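Local coordinates for Lin2722 protein (Listeria innocua, PDB 3DS8), which is of uncharacterised function but belongs to an alpha/beta-hydrolase family and is therefore probably a hydrolase acting on a substrate not yet identified, at residues L37-T40 against K46-F49; P156-F161 against R200-G205. All coordinates share one frame; numbering follows the deposited sequence.

How the interactions relate
Interaction 1 and interaction 2 lie on opposite sides of the chain's centre, their centres about 30 Å apart and their nearest atoms about 20 Å apart, so neither touches the other. Along the chain they come in series: the hairpin of strands 36-42 and 46-50 is complete long before helix 156-163 meets the loop that leads from helix 193-196 to strand 209-216. Interaction 1 lies in the central mixed sheet itself, at its antiparallel margin, with 46-50 as an outermost strand. Interaction 2 lies outside the sheet and packs helix 156-163, from the connection between 123-130 and 173-180, against the loop before 209-216. One contact thus belongs to the edge of the alpha/beta-hydrolase sheet, the other to connections between its parallel strands.

Interaction 1. Residues L37-T40 against K46-F49; sequences LTMT and KIKF
Lys48 O takes a hydrogen bond from Thr40 N at 2.9 Å, and also a weak one from a water that is itself bonded to Thr40 OG1. The CA of Met39 comes within 3.1 Å of Lys48 O as a C-H...O contact. In return Lys48 N donates to Thr40 O at 2.9 Å, which makes Thr40 and Lys48 a hydrogen-bonded antiparallel pair; Met39 and Phe49 form the neighbouring non-hydrogen-bonded pair. Within the Thr40-Lys48 pair the side chains also touch, Thr40 OG1 lying 3.5 Å from Lys48 CB. On the other face of the sheet the selenomethionine Met39 runs next to Phe49, and its bend at chi3 (74°) brings CE over one face of the ring, 4.0 Å from the centroid and offset toward the rim. SE sits obliquely to the same ring, a Met-aromatic contact. CE also meets Ile47 CG2 at 3.8 Å, while Leu37 CD1 reaches the ring edge at Phe49 CD1. Helix 73-91 covers this face, with Ala83 against Met39 and Arg90 against Phe49. Strand 36-42 bonds on to strand 61-66, so this beta hairpin ends the alpha/beta-hydrolase sheet, with 46-50 as its outermost strand.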
loop_
_atom_site.group_PDB
_atom_site.type_symbol
_atom_site.label_atom_id
_atom_site.label_comp_id
_atom_site.label_asym_id
_atom_site.label_seq_id
_atom_site.Cartn_x
_atom_site.Cartn_y
_atom_site.Cartn_z
ATOM N N LEU A 37 -13.782 -2.343 10.936
ATOM C CA LEU A 37 -13.317 -1.853 12.223
ATOM C C LEU A 37 -12.474 -0.589 11.931
ATOM O O LEU A 37 -11.830 -0.506 10.885
ATOM C CB LEU A 37 -12.469 -2.970 12.842
ATOM C CG LEU A 37 -11.833 -2.869 14.186
ATOM C CD1 LEU A 37 -11.342 -4.254 14.651
ATOM C CD2 LEU A 37 -10.752 -1.932 14.040
ATOM N N THR A 38 -12.537 0.423 12.801
ATOM C CA THR A 38 -11.620 1.562 12.702
ATOM C C THR A 38 -10.587 1.453 13.816
ATOM O O THR A 38 -10.939 1.190 14.958
ATOM C CB THR A 38 -12.370 2.912 12.737
ATOM O OG1 THR A 38 -13.158 3.031 11.542
ATOM C CG2 THR A 38 -11.395 4.113 12.839
HETATM N N MSE A 39 -9.308 1.623 13.480
HETATM C CA MSE A 39 -8.248 1.572 14.471
HETATM C C MSE A 39 -7.403 2.795 14.309
HETATM O O MSE A 39 -7.073 3.159 13.199
HETATM C CB MSE A 39 -7.299 0.401 14.282
HETATM C CG MSE A 39 -7.810 -0.923 14.643
HETATM SE SE MSE A 39 -6.256 -2.181 14.630
HETATM C CE MSE A 39 -5.366 -1.680 16.217
ATOM N N THR A 40 -6.990 3.403 15.415
ATOM C CA THR A 40 -6.095 4.522 15.298
ATOM C C THR A 40 -4.966 4.390 16.320
ATOM O O THR A 40 -5.128 3.742 17.365
ATOM C CB THR A 40 -6.880 5.813 15.503
ATOM O OG1 THR A 40 -7.560 5.750 16.745
ATOM C CG2 THR A 40 -7.971 6.006 14.390
ATOM N N LYS A 46 -1.243 5.565 22.650
ATOM C CA LYS A 46 -2.645 5.110 22.671
ATOM C C LYS A 46 -2.999 4.333 21.404
ATOM O O LYS A 46 -2.591 4.723 20.309
ATOM C CB LYS A 46 -3.602 6.289 22.799
ATOM C CG LYS A 46 -3.275 7.221 23.999
ATOM C CD LYS A 46 -4.401 8.203 24.315
ATOM C CE LYS A 46 -3.867 9.553 24.839
ATOM N NZ LYS A 46 -4.932 10.626 24.762
ATOM N N ILE A 47 -3.747 3.244 21.557
ATOM C CA ILE A 47 -4.296 2.458 20.440
ATOM C C ILE A 47 -5.803 2.404 20.683
ATOM O O ILE A 47 -6.226 2.098 21.779
ATOM C CB ILE A 47 -3.771 1.004 20.450
ATOM C CG1 ILE A 47 -2.276 0.936 20.173
ATOM C CG2 ILE A 47 -4.493 0.134 19.390
ATOM C CD1 ILE A 47 -1.901 1.465 18.855
ATOM N N LYS A 48 -6.588 2.646 19.662
ATOM C CA LYS A 48 -8.038 2.659 19.808
ATOM C C LYS A 48 -8.642 1.823 18.735
ATOM O O LYS A 48 -8.242 1.958 17.578
ATOM C CB LYS A 48 -8.563 4.071 19.659
ATOM C CG LYS A 48 -10.057 4.190 19.928
ATOM C CD LYS A 48 -10.653 5.630 19.633
ATOM C CE LYS A 48 -9.629 6.783 19.815
ATOM N NZ LYS A 48 -10.327 8.132 19.811
ATOM N N PHE A 49 -9.588 0.976 19.129
ATOM C CA PHE A 49 -10.401 0.166 18.225
ATOM C C PHE A 49 -11.825 0.685 18.360
ATOM O O PHE A 49 -12.316 0.875 19.496
ATOM C CB PHE A 49 -10.531 -1.302 18.672
ATOM C CG PHE A 49 -9.254 -2.100 18.723
ATOM C CD1 PHE A 49 -9.039 -3.132 17.815
ATOM C CD2 PHE A 49 -8.339 -1.903 19.736
ATOM C CE1 PHE A 49 -7.888 -3.943 17.898
ATOM C CE2 PHE A 49 -7.163 -2.703 19.824
ATOM C CZ PHE A 49 -6.947 -3.717 18.906
HETATM O O HOH W 1 -10.322 4.187 16.450
HETATM O O HOH W 2 -5.130 6.526 18.969
#

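Interaction 2. Residues P156-F161 against R200-G205; sequences PQMDYF and RLFMPG
Phe161 sets its CB over the centre of the Phe202 ring, 3.6 Å from the centroid and 12° off the ring normal, a CH-pi contact. The two rings are nearly parallel, their planes at 23°, but displaced, with the Phe161 and Phe202 centroids 5.3 Å apart, so little of one ring lies over the other. A third side chain, the selenomethionine Met158, comes to the edge of the Phe202 ring, where its CE lies 3.8 Å from Phe202 CD2; SE stands oblique to the ring in a Met-aromatic contact. The same methyl, CE, also touches Leu201 CB at 4.0 Å, the two side chains crossing at about a right angle. Met158 reaches both residues because its chain folds at chi2 (-60°) and again at chi3. In the alpha/beta-hydrolase fold this joins helix 156-163, in the connection between strands 123-130 and 173-180, to the loop entering strand 209-216. Further out, Phe161 is also packed against helix 103-114, where its ring meets that of Tyr110 and its side chain touches Thr109. Gln157, one turn earlier, donates through NE2 to Phe134 O. On the loop side, Arg200 forms a salt bridge with Glu212 of strand 209-216, and Phe202 O bonds to Ser206 OG.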
loop_
_atom_site.group_PDB
_atom_site.type_symbol
_atom_site.label_atom_id
_atom_site.label_comp_id
_atom_site.label_asym_id
_atom_site.label_seq_id
_atom_site.Cartn_x
_atom_site.Cartn_y
_atom_site.Cartn_z
ATOM N N PRO A 156 18.113 7.669 0.091
ATOM C CA PRO A 156 18.296 6.785 1.235
ATOM C C PRO A 156 17.133 5.825 1.476
ATOM O O PRO A 156 17.357 4.663 1.828
ATOM C CB PRO A 156 18.481 7.760 2.404
ATOM C CG PRO A 156 19.140 8.948 1.773
ATOM C CD PRO A 156 18.456 9.069 0.437
ATOM N N GLN A 157 15.902 6.281 1.260
ATOM C CA GLN A 157 14.765 5.388 1.407
ATOM C C GLN A 157 14.831 4.239 0.390
ATOM O O GLN A 157 14.665 3.064 0.755
ATOM C CB GLN A 157 13.454 6.179 1.267
ATOM C CG GLN A 157 12.208 5.322 1.264
ATOM C CD GLN A 157 10.959 6.186 1.200
ATOM O OE1 GLN A 157 10.505 6.724 2.212
ATOM N NE2 GLN A 157 10.444 6.382 -0.010
HETATM N N MSE A 158 15.067 4.574 -0.885
HETATM C CA MSE A 158 15.237 3.541 -1.900
HETATM C C MSE A 158 16.382 2.635 -1.567
HETATM O O MSE A 158 16.316 1.445 -1.811
HETATM C CB MSE A 158 15.509 4.104 -3.296
HETATM C CG MSE A 158 14.374 4.485 -4.058
HETATM SE SE MSE A 158 13.147 2.980 -4.378
HETATM C CE MSE A 158 14.061 1.764 -5.632
ATOM N N ASP A 159 17.490 3.179 -1.052
ATOM C CA ASP A 159 18.624 2.338 -0.698
ATOM C C ASP A 159 18.195 1.276 0.336
ATOM O O ASP A 159 18.622 0.124 0.271
ATOM C CB ASP A 159 19.792 3.186 -0.115
ATOM C CG ASP A 159 20.481 4.093 -1.149
ATOM O OD1 ASP A 159 20.384 3.870 -2.377
ATOM O OD2 ASP A 159 21.174 5.033 -0.688
ATOM N N TYR A 160 17.377 1.683 1.304
ATOM C CA TYR A 160 16.900 0.785 2.342
ATOM C C TYR A 160 16.043 -0.323 1.715
ATOM O O TYR A 160 16.235 -1.491 2.003
ATOM C CB TYR A 160 16.052 1.556 3.387
ATOM C CG TYR A 160 15.594 0.685 4.551
ATOM C CD1 TYR A 160 16.292 0.687 5.751
ATOM C CD2 TYR A 160 14.454 -0.104 4.452
ATOM C CE1 TYR A 160 15.883 -0.112 6.808
ATOM C CE2 TYR A 160 14.049 -0.896 5.487
ATOM C CZ TYR A 160 14.760 -0.892 6.661
ATOM O OH TYR A 160 14.371 -1.671 7.733
ATOM N N PHE A 161 15.093 0.078 0.887
ATOM C CA PHE A 161 14.167 -0.882 0.235
ATOM C C PHE A 161 14.934 -1.915 -0.601
ATOM O O PHE A 161 14.636 -3.116 -0.568
ATOM C CB PHE A 161 13.138 -0.171 -0.647
ATOM C CG PHE A 161 12.106 0.652 0.102
ATOM C CD1 PHE A 161 11.672 0.313 1.382
ATOM C CD2 PHE A 161 11.581 1.772 -0.503
ATOM C CE1 PHE A 161 10.706 1.066 2.040
ATOM C CE2 PHE A 161 10.562 2.549 0.128
ATOM C CZ PHE A 161 10.139 2.209 1.400
ATOM N N ARG A 200 9.735 -1.442 -8.935
ATOM C CA ARG A 200 10.272 -2.279 -10.015
ATOM C C ARG A 200 11.698 -2.744 -9.759
ATOM O O ARG A 200 12.139 -3.775 -10.286
ATOM C CB ARG A 200 10.273 -1.398 -11.282
ATOM C CG ARG A 200 10.655 -2.001 -12.490
ATOM C CD ARG A 200 10.725 -0.907 -13.538
ATOM N NE ARG A 200 9.398 -0.436 -13.933
ATOM C CZ ARG A 200 9.187 0.288 -15.033
ATOM N NH1 ARG A 200 10.200 0.577 -15.826
ATOM N NH2 ARG A 200 7.971 0.701 -15.360
ATOM N N LEU A 201 12.424 -1.980 -8.958
ATOM C CA LEU A 201 13.833 -2.243 -8.704
ATOM C C LEU A 201 14.123 -3.142 -7.499
ATOM O O LEU A 201 15.283 -3.504 -7.277
ATOM C CB LEU A 201 14.582 -0.923 -8.588
ATOM C CG LEU A 201 14.374 0.013 -9.803
ATOM C CD1 LEU A 201 15.227 1.184 -9.679
ATOM C CD2 LEU A 201 14.628 -0.683 -11.149
ATOM N N PHE A 202 13.093 -3.538 -6.758
ATOM C CA PHE A 202 13.305 -4.401 -5.608
ATOM C C PHE A 202 12.217 -5.446 -5.360
ATOM O O PHE A 202 12.494 -6.464 -4.706
ATOM C CB PHE A 202 13.616 -3.558 -4.333
ATOM C CG PHE A 202 12.491 -2.688 -3.843
ATOM C CD1 PHE A 202 11.626 -3.141 -2.860
ATOM C CD2 PHE A 202 12.327 -1.382 -4.300
ATOM C CE1 PHE A 202 10.628 -2.365 -2.388
ATOM C CE2 PHE A 202 11.315 -0.596 -3.812
ATOM C CZ PHE A 202 10.460 -1.074 -2.860
HETATM N N MSE A 203 11.016 -5.261 -5.921
HETATM C CA MSE A 203 9.986 -6.263 -5.696
HETATM C C MSE A 203 10.048 -7.489 -6.633
HETATM O O MSE A 203 9.884 -8.631 -6.165
HETATM C CB MSE A 203 8.613 -5.623 -5.687
HETATM C CG MSE A 203 8.430 -4.702 -4.525
HETATM SE SE MSE A 203 8.522 -5.729 -2.820
HETATM C CE MSE A 203 7.620 -4.413 -1.654
ATOM N N PRO A 204 10.275 -7.286 -7.939
ATOM C CA PRO A 204 10.379 -8.475 -8.806
ATOM C C PRO A 204 11.424 -9.492 -8.323
ATOM O O PRO A 204 12.522 -9.110 -8.015
ATOM C CB PRO A 204 10.813 -7.892 -10.155
ATOM C CG PRO A 204 10.299 -6.457 -10.120
ATOM C CD PRO A 204 10.361 -6.025 -8.705
ATOM N N GLY A 205 11.077 -10.770 -8.257
ATOM C CA GLY A 205 12.038 -11.810 -7.871
ATOM C C GLY A 205 12.200 -11.941 -6.353
ATOM O O GLY A 205 12.902 -12.873 -5.871
#